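Local coordinates for protein endoglucanase (Fervidobacterium pennivorans DSM 9078, PDB 6KDD) that probably hydrolyses beta-glucosidic bonds in glucans such as cellulose, and is a family 5 glycoside hydrolase folded as a beta/alpha barrel, at residues 62-67 against 100-105; 74-79 against 120-125; 237-242 against 280-285. All blocks are in the same frame, centred on the assembly; numbering follows the deposited sequence.

Contact 1: residues 62-67 against 100-105; sequences IRWSAH and INTHHF
Ile62 O draws three groups onto itself: His103 N reaches it across the contact in a weak hydrogen bond of 2.9 Å, Trp64 N turns back to it in another weak bond, and the CA-H of Thr102 points at it with CA 3.3 Å from Ile62 O. No one of these is strong, so the carbonyl is held by their sum. Asn101 serves the same short run of chain from both its carbonyls. Its side chain OD1 accepts Ile62 N at 3.0 Å, the donor tilted 23° from the carbonyl plane; with CG turned between backbone N and carbonyl carbon (chi1 74°), the amide oxygen faces that N-H. Its backbone O takes the indole N-H, Trp64 NE1 standing 2.9 Å from Asn101 O, which lies close to the indole plane at its edge. Thr102 OG1 meets the same indole obliquely, 3.2 Å from Trp64 CD1. The contact lies at the C-terminal ends of strands 57-60 and 97-101, neighbours in the parallel barrel, and in the loops that leave them, where enzymes of this fold carry their active site; glycerol bound beside Arg63 and a Tris molecule near His103, both probably from the crystallisation liquor, are consistent with a cleft there. Farther along, His104 CB lies over one face of the Arg63 guanidinium, 3.7 Å from Arg63 NE, while Arg63 NE and His104 ND1 both donate to Glu31 O, which fixes the two side chains together. Ser65 closes the far end: its CB sits over the Phe105 ring face, 3.6 Å from the ring centroid, in a CH-pi contact, and its OG shares a water with His103 O, the water donating to that carbonyl. The same hydroxyl also hydrogen-bonds the glycerol, as does Arg63 NH1.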
# COMPACT_ATOMS: atom_id res chain seq x y z
N ILE A 62 -5.31 2.08 -6.82
CA ILE A 62 -6.07 2.60 -7.95
C ILE A 62 -5.40 2.11 -9.25
O ILE A 62 -4.23 2.43 -9.49
CB ILE A 62 -6.06 4.15 -7.93
CG1 ILE A 62 -6.73 4.76 -6.69
CG2 ILE A 62 -6.72 4.72 -9.18
CD1 ILE A 62 -6.49 6.27 -6.67
N ARG A 63 -6.24 1.50 -10.09
CA ARG A 63 -5.84 0.95 -11.38
C ARG A 63 -6.11 2.00 -12.47
O ARG A 63 -7.02 1.86 -13.28
CB ARG A 63 -6.60 -0.34 -11.68
CG ARG A 63 -5.97 -1.10 -12.85
CD ARG A 63 -6.90 -2.17 -13.32
NE ARG A 63 -6.92 -3.28 -12.35
CZ ARG A 63 -6.92 -4.57 -12.67
NH1 ARG A 63 -6.84 -4.93 -13.94
NH2 ARG A 63 -7.01 -5.48 -11.71
N TRP A 64 -5.28 3.04 -12.47
CA TRP A 64 -5.50 4.15 -13.40
C TRP A 64 -5.38 3.64 -14.84
O TRP A 64 -6.12 4.08 -15.72
CB TRP A 64 -4.44 5.21 -13.17
CG TRP A 64 -4.50 5.93 -11.86
CD1 TRP A 64 -3.74 5.68 -10.75
CD2 TRP A 64 -5.32 7.07 -11.56
NE1 TRP A 64 -4.04 6.58 -9.78
CE2 TRP A 64 -5.00 7.45 -10.24
CE3 TRP A 64 -6.27 7.79 -12.29
CZ2 TRP A 64 -5.61 8.53 -9.60
CZ3 TRP A 64 -6.87 8.87 -11.66
CH2 TRP A 64 -6.53 9.23 -10.34
N SER A 65 -4.50 2.64 -15.03
CA SER A 65 -4.19 2.13 -16.36
C SER A 65 -5.43 1.51 -17.00
O SER A 65 -5.48 1.32 -18.21
CB SER A 65 -3.03 1.12 -16.28
OG SER A 65 -3.52 -0.03 -15.62
N ALA A 66 -6.49 1.28 -16.24
CA ALA A 66 -7.70 0.78 -16.86
C ALA A 66 -8.62 1.89 -17.35
O ALA A 66 -9.71 1.59 -17.84
CB ALA A 66 -8.47 -0.08 -15.90
N HIS A 67 -8.21 3.15 -17.17
CA HIS A 67 -9.14 4.25 -17.46
C HIS A 67 -8.42 5.37 -18.22
O HIS A 67 -8.69 6.55 -17.97
CB HIS A 67 -9.79 4.78 -16.14
CG HIS A 67 -10.49 3.72 -15.36
ND1 HIS A 67 -9.90 3.05 -14.30
CD2 HIS A 67 -11.68 3.12 -15.55
CE1 HIS A 67 -10.73 2.12 -13.84
NE2 HIS A 67 -11.85 2.17 -14.57
N ILE A 100 -2.47 7.78 -2.39
CA ILE A 100 -2.98 7.25 -3.65
C ILE A 100 -1.79 6.69 -4.44
O ILE A 100 -0.69 7.28 -4.47
CB ILE A 100 -3.76 8.30 -4.46
CG1 ILE A 100 -2.93 9.57 -4.73
CG2 ILE A 100 -5.07 8.65 -3.76
CD1 ILE A 100 -3.55 10.46 -5.81
N ASN A 101 -2.04 5.58 -5.12
CA ASN A 101 -0.98 4.96 -5.89
C ASN A 101 -1.45 4.71 -7.33
O ASN A 101 -2.55 5.10 -7.74
CB ASN A 101 -0.50 3.67 -5.22
CG ASN A 101 -1.48 2.53 -5.37
OD1 ASN A 101 -2.38 2.56 -6.22
ND2 ASN A 101 -1.30 1.49 -4.56
N THR A 102 -0.58 4.01 -8.09
CA THR A 102 -1.00 3.26 -9.25
C THR A 102 -0.79 1.77 -8.91
O THR A 102 0.19 1.42 -8.27
CB THR A 102 -0.22 3.69 -10.51
OG1 THR A 102 -0.56 5.06 -10.75
CG2 THR A 102 -0.54 2.86 -11.74
N HIS A 103 -1.72 0.92 -9.34
CA HIS A 103 -1.77 -0.46 -8.87
C HIS A 103 -2.30 -1.34 -10.00
O HIS A 103 -3.22 -0.95 -10.72
CB HIS A 103 -2.80 -0.46 -7.71
CG HIS A 103 -2.63 -1.46 -6.61
ND1 HIS A 103 -2.96 -2.81 -6.77
CD2 HIS A 103 -2.34 -1.30 -5.31
CE1 HIS A 103 -2.85 -3.44 -5.60
NE2 HIS A 103 -2.46 -2.54 -4.70
N HIS A 104 -1.79 -2.58 -10.10
CA HIS A 104 -2.29 -3.55 -11.07
C HIS A 104 -2.21 -3.01 -12.51
O HIS A 104 -3.16 -3.19 -13.28
CB HIS A 104 -3.68 -4.13 -10.75
CG HIS A 104 -3.67 -4.97 -9.50
ND1 HIS A 104 -4.76 -5.05 -8.62
CD2 HIS A 104 -2.69 -5.72 -8.95
CE1 HIS A 104 -4.45 -5.86 -7.60
NE2 HIS A 104 -3.18 -6.25 -7.77
N PHE A 105 -1.04 -2.43 -12.86
CA PHE A 105 -0.79 -2.01 -14.24
C PHE A 105 -0.20 -3.22 -14.97
O PHE A 105 1.02 -3.37 -15.00
CB PHE A 105 0.17 -0.81 -14.26
CG PHE A 105 0.31 -0.13 -15.61
CD1 PHE A 105 -0.21 -0.72 -16.76
CD2 PHE A 105 0.96 1.09 -15.73
CE1 PHE A 105 -0.09 -0.09 -18.00
CE2 PHE A 105 1.10 1.72 -16.96
CZ PHE A 105 0.58 1.11 -18.09
O HOH W 1 -2.87 0.80 -13.13

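Contact 2: residues 74-79 against 120-125; sequences YDIDRN and VEIWRQ
Tyr74 offers its ring edge, not a face, to the helix: CD2 is 3.8 Å from Glu121 CB, which lies near the ring plane. The other flat group, the Gln125 amide, works through its own plane, in which Tyr74 O and Glu121 O both meet NE2. Gln125 NE2 donates to Tyr74 O across the contact (2.9 Å) and to Glu121 O one turn back, while Gln125 N reaches Glu121 O from the opposite face of that carbonyl. On the other side of the amide, Ile76 N bonds to Gln125 OE1 at 2.8 Å, in the carbonyl plane and on a lone pair. The side chain, extended beyond CG (chi2 171°), carries the amide out to the loop, and Ile76 CD1 packs at 3.8 Å on Gln125 CB. A leucine here would probably leave Tyr74 O and Ile76 N without these mates and let the loop drift from the helix. Arg124 meanwhile holds the Glu121 carboxylate side-on, with NE and NH2 each on one oxygen. Asp77, at the N-cap of helix 78-93, accepts a weak capping bond from Asn79 N. The contact thus joins the loop leading into that helix to helix 112-129, in the outer layer of a (beta/alpha)8 barrel.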
# COMPACT_ATOMS: atom_id res chain seq x y z
N TYR A 74 -2.06 9.78 -23.23
CA TYR A 74 -2.73 8.75 -22.45
C TYR A 74 -3.64 9.39 -21.39
O TYR A 74 -3.47 9.13 -20.19
CB TYR A 74 -1.70 7.82 -21.82
CG TYR A 74 -0.61 7.38 -22.76
CD1 TYR A 74 -0.87 6.48 -23.79
CD2 TYR A 74 0.69 7.87 -22.62
CE1 TYR A 74 0.14 6.07 -24.65
CE2 TYR A 74 1.70 7.46 -23.48
CZ TYR A 74 1.42 6.57 -24.49
OH TYR A 74 2.44 6.18 -25.32
N ASP A 75 -4.61 10.18 -21.87
CA ASP A 75 -5.45 11.00 -21.01
C ASP A 75 -6.25 10.07 -20.11
O ASP A 75 -6.88 9.14 -20.60
CB ASP A 75 -6.42 11.88 -21.79
CG ASP A 75 -5.77 13.05 -22.51
OD1 ASP A 75 -4.62 13.45 -22.15
OD2 ASP A 75 -6.41 13.56 -23.42
N ILE A 76 -6.17 10.31 -18.80
CA ILE A 76 -7.05 9.61 -17.88
C ILE A 76 -8.44 10.12 -18.17
O ILE A 76 -8.64 11.34 -18.32
CB ILE A 76 -6.66 9.89 -16.41
CG1 ILE A 76 -5.29 9.31 -16.09
CG2 ILE A 76 -7.73 9.38 -15.44
CD1 ILE A 76 -4.58 9.99 -14.94
N ASP A 77 -9.39 9.20 -18.20
CA ASP A 77 -10.79 9.53 -18.37
C ASP A 77 -11.22 10.53 -17.28
O ASP A 77 -10.92 10.33 -16.11
CB ASP A 77 -11.56 8.23 -18.36
CG ASP A 77 -13.05 8.38 -18.17
OD1 ASP A 77 -13.49 9.47 -17.75
OD2 ASP A 77 -13.75 7.41 -18.46
N ARG A 78 -11.95 11.60 -17.67
CA ARG A 78 -12.30 12.67 -16.74
C ARG A 78 -13.23 12.19 -15.62
O ARG A 78 -13.04 12.60 -14.49
CB ARG A 78 -12.91 13.90 -17.44
CG ARG A 78 -11.91 14.79 -18.17
CD ARG A 78 -10.78 15.39 -17.35
NE ARG A 78 -9.77 15.99 -18.23
CZ ARG A 78 -8.71 15.37 -18.77
NH1 ARG A 78 -8.47 14.09 -18.51
NH2 ARG A 78 -7.90 16.04 -19.56
N ASN A 79 -14.25 11.38 -15.92
CA ASN A 79 -15.15 10.87 -14.90
C ASN A 79 -14.42 9.98 -13.87
O ASN A 79 -14.84 9.91 -12.72
CB ASN A 79 -16.27 10.01 -15.48
CG ASN A 79 -16.98 10.72 -16.62
OD1 ASN A 79 -17.28 11.90 -16.52
ND2 ASN A 79 -17.21 10.01 -17.71
N VAL A 120 4.73 7.19 -16.60
CA VAL A 120 5.24 8.54 -16.44
C VAL A 120 4.11 9.54 -16.68
O VAL A 120 3.96 10.48 -15.90
CB VAL A 120 6.50 8.81 -17.31
CG1 VAL A 120 6.77 10.32 -17.42
CG2 VAL A 120 7.74 8.16 -16.71
N GLU A 121 3.32 9.30 -17.73
CA GLU A 121 2.27 10.22 -18.16
C GLU A 121 1.06 10.16 -17.24
O GLU A 121 0.39 11.17 -17.02
CB GLU A 121 1.85 9.92 -19.60
CG GLU A 121 2.87 10.42 -20.64
CD GLU A 121 3.39 11.84 -20.44
OE1 GLU A 121 2.56 12.77 -20.25
OE2 GLU A 121 4.61 12.02 -20.43
N ILE A 122 0.76 8.96 -16.72
CA ILE A 122 -0.30 8.83 -15.74
C ILE A 122 0.03 9.74 -14.58
O ILE A 122 -0.80 10.56 -14.17
CB ILE A 122 -0.51 7.34 -15.32
CG1 ILE A 122 -1.23 6.60 -16.45
CG2 ILE A 122 -1.34 7.26 -14.03
CD1 ILE A 122 -1.29 5.06 -16.30
N TRP A 123 1.24 9.61 -14.06
CA TRP A 123 1.66 10.40 -12.93
C TRP A 123 1.73 11.89 -13.26
O TRP A 123 1.54 12.71 -12.37
CB TRP A 123 2.94 9.84 -12.29
CG TRP A 123 2.52 8.81 -11.28
CD1 TRP A 123 2.67 7.45 -11.33
CD2 TRP A 123 1.74 9.10 -10.12
NE1 TRP A 123 2.11 6.88 -10.21
CE2 TRP A 123 1.55 7.87 -9.44
CE3 TRP A 123 1.26 10.30 -9.55
CZ2 TRP A 123 0.79 7.81 -8.27
CZ3 TRP A 123 0.57 10.23 -8.36
CH2 TRP A 123 0.31 9.00 -7.75
N ARG A 124 2.00 12.24 -14.53
CA ARG A 124 2.09 13.66 -14.88
C ARG A 124 0.70 14.26 -14.63
O ARG A 124 0.59 15.33 -14.02
CB ARG A 124 2.53 13.87 -16.33
CG ARG A 124 2.61 15.34 -16.75
CD ARG A 124 2.70 15.54 -18.27
NE ARG A 124 3.76 14.72 -18.86
CZ ARG A 124 5.08 14.96 -18.77
NH1 ARG A 124 5.54 16.02 -18.12
NH2 ARG A 124 5.95 14.14 -19.33
N GLN A 125 -0.33 13.54 -15.06
CA GLN A 125 -1.70 13.98 -14.98
C GLN A 125 -2.19 14.03 -13.54
O GLN A 125 -2.89 14.97 -13.14
CB GLN A 125 -2.59 13.07 -15.81
CG GLN A 125 -2.39 13.29 -17.30
CD GLN A 125 -3.14 12.20 -17.99
OE1 GLN A 125 -4.34 12.30 -18.21
NE2 GLN A 125 -2.45 11.10 -18.29

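Contact 3: residues 237-242 against 280-285; sequences QIRSHF and RKMAEE
Met282 reaches from its own helix across to Ile238, Arg239 and Phe242. Its CB rests against Phe242 CD2 at 3.7 Å and against Ile238 CG2 at 3.9 Å. Met282 CG stays against the same phenyl ring, 3.8 Å from Phe242 CG. Bends at chi2 (66°) and chi3 then carry the thioether round, and Met282 SD lies over one face of the Arg239 guanidinium, offset toward its rim, 3.7 Å from Arg239 NH1. The terminal Met282 CE ends 3.6 Å from Arg239 CB and equally near Arg239 N, tucked against the backbone of helix 232-252. Phe242, meanwhile, turns its edge to the other helix, Phe242 CE2 being 3.7 Å from Ala283 N. At the solvent side, Arg239 NH1 forms a salt bridge with Glu285 OE2; the modelled 2.5 Å is unusually short and its exact value doubtful, but guanidinium and carboxylate are nearly coplanar, 19° apart. Inward, Phe242 and Ala283 both lie on Leu258 of strand 256-261. The helix segments run in the same general direction, with axes 10.1 Å apart and crossing at -38°, as expected of consecutive outer helices flanking a strand in a (beta/alpha)8 barrel.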
# COMPACT_ATOMS: atom_id res chain seq x y z
N GLN A 237 11.40 -14.49 14.05
CA GLN A 237 11.46 -14.43 12.59
C GLN A 237 11.01 -13.06 12.08
O GLN A 237 11.70 -12.45 11.27
CB GLN A 237 10.47 -15.43 11.97
CG GLN A 237 10.80 -16.89 12.22
CD GLN A 237 11.85 -17.33 11.24
OE1 GLN A 237 11.62 -17.41 10.03
NE2 GLN A 237 13.04 -17.59 11.75
N ILE A 238 9.85 -12.57 12.57
CA ILE A 238 9.34 -11.26 12.15
C ILE A 238 10.38 -10.19 12.50
O ILE A 238 10.74 -9.38 11.64
CB ILE A 238 7.95 -10.96 12.74
CG1 ILE A 238 6.93 -12.05 12.35
CG2 ILE A 238 7.49 -9.55 12.34
CD1 ILE A 238 5.58 -11.93 13.02
N ARG A 239 10.91 -10.24 13.73
CA ARG A 239 11.93 -9.28 14.16
C ARG A 239 13.17 -9.28 13.26
O ARG A 239 13.72 -8.21 12.99
CB ARG A 239 12.34 -9.46 15.62
CG ARG A 239 13.31 -8.38 16.07
CD ARG A 239 13.81 -8.62 17.47
NE ARG A 239 12.77 -9.35 18.19
CZ ARG A 239 11.81 -8.78 18.90
NH1 ARG A 239 11.78 -7.46 19.01
NH2 ARG A 239 10.92 -9.53 19.52
N SER A 240 13.64 -10.45 12.83
CA SER A 240 14.79 -10.49 11.92
C SER A 240 14.45 -9.77 10.62
O SER A 240 15.27 -9.03 10.09
CB SER A 240 15.26 -11.89 11.58
OG SER A 240 15.40 -12.66 12.76
N HIS A 241 13.27 -10.06 10.05
CA HIS A 241 12.95 -9.40 8.80
C HIS A 241 12.88 -7.88 9.01
O HIS A 241 13.32 -7.10 8.17
CB HIS A 241 11.64 -9.99 8.24
CG HIS A 241 11.70 -11.47 8.07
ND1 HIS A 241 10.57 -12.26 8.07
CD2 HIS A 241 12.75 -12.31 7.94
CE1 HIS A 241 10.92 -13.52 7.90
NE2 HIS A 241 12.25 -13.57 7.82
N PHE A 242 12.30 -7.46 10.14
CA PHE A 242 12.05 -6.04 10.31
C PHE A 242 13.34 -5.31 10.73
O PHE A 242 13.51 -4.14 10.42
CB PHE A 242 10.96 -5.82 11.36
CG PHE A 242 9.56 -5.94 10.80
CD1 PHE A 242 9.25 -6.88 9.82
CD2 PHE A 242 8.57 -5.04 11.20
CE1 PHE A 242 7.97 -6.97 9.29
CE2 PHE A 242 7.28 -5.12 10.66
CZ PHE A 242 6.99 -6.09 9.72
N ARG A 280 2.18 -5.91 13.63
CA ARG A 280 1.89 -4.51 13.92
C ARG A 280 2.80 -3.98 15.04
O ARG A 280 3.37 -2.89 14.91
CB ARG A 280 0.40 -4.34 14.24
CG ARG A 280 -0.01 -2.87 14.37
CD ARG A 280 0.13 -2.43 15.81
NE ARG A 280 -0.91 -3.12 16.53
CZ ARG A 280 -1.00 -3.22 17.84
NH1 ARG A 280 -0.09 -2.66 18.63
NH2 ARG A 280 -2.01 -3.87 18.37
N LYS A 281 2.92 -4.72 16.14
CA LYS A 281 3.82 -4.31 17.22
C LYS A 281 5.26 -4.25 16.75
O LYS A 281 6.03 -3.40 17.20
CB LYS A 281 3.74 -5.24 18.43
CG LYS A 281 2.41 -5.18 19.18
CD LYS A 281 2.33 -6.26 20.23
CE LYS A 281 2.14 -5.69 21.62
NZ LYS A 281 0.72 -5.32 21.88
N MET A 282 5.65 -5.10 15.80
CA MET A 282 7.02 -5.03 15.30
C MET A 282 7.23 -3.77 14.48
O MET A 282 8.30 -3.16 14.54
CB MET A 282 7.41 -6.26 14.47
CG MET A 282 8.91 -6.58 14.53
SD MET A 282 9.40 -7.11 16.22
CE MET A 282 8.83 -8.81 16.24
N ALA A 283 6.22 -3.37 13.69
CA ALA A 283 6.35 -2.14 12.91
C ALA A 283 6.47 -0.95 13.88
O ALA A 283 7.33 -0.09 13.71
CB ALA A 283 5.13 -2.01 11.98
N GLU A 284 5.68 -0.96 14.95
CA GLU A 284 5.73 0.09 15.96
C GLU A 284 7.09 0.12 16.66
O GLU A 284 7.68 1.20 16.83
CB GLU A 284 4.57 -0.05 16.94
CG GLU A 284 3.26 0.35 16.29
CD GLU A 284 2.04 0.50 17.16
OE1 GLU A 284 1.92 -0.24 18.16
OE2 GLU A 284 1.19 1.36 16.79
N GLU A 285 7.62 -1.06 16.99
CA GLU A 285 8.91 -1.19 17.65
C GLU A 285 9.98 -0.52 16.81
O GLU A 285 10.80 0.18 17.38
CB GLU A 285 9.25 -2.66 17.95
CG GLU A 285 10.63 -2.88 18.57
CD GLU A 285 10.83 -4.34 18.96
OE1 GLU A 285 10.04 -4.82 19.79
OE2 GLU A 285 11.73 -5.01 18.39

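How the contacts relate
From the N terminus, the chain first passes residues 62-67, then 74-79, before either partner appears; contact 1 closes at 100-105 and contact 2 at 120-125, so the two loops cross. The stretch they share contains helix 78-93 and the start of strand 97-101. Their centres lie 10 Å apart and they touch: a probable hydrogen bond from Asp77 N to His67 O holds together the loop between strand 57-60 and helix 78-93, and Trp64, packing on Ile76 and on Ile122, links that loop to helix 112-129. Contact 3 comes later, closing a separate loop around strand 256-261 on the opposite side of the chain's centre, its own centre about 29 Å from that of contact 1.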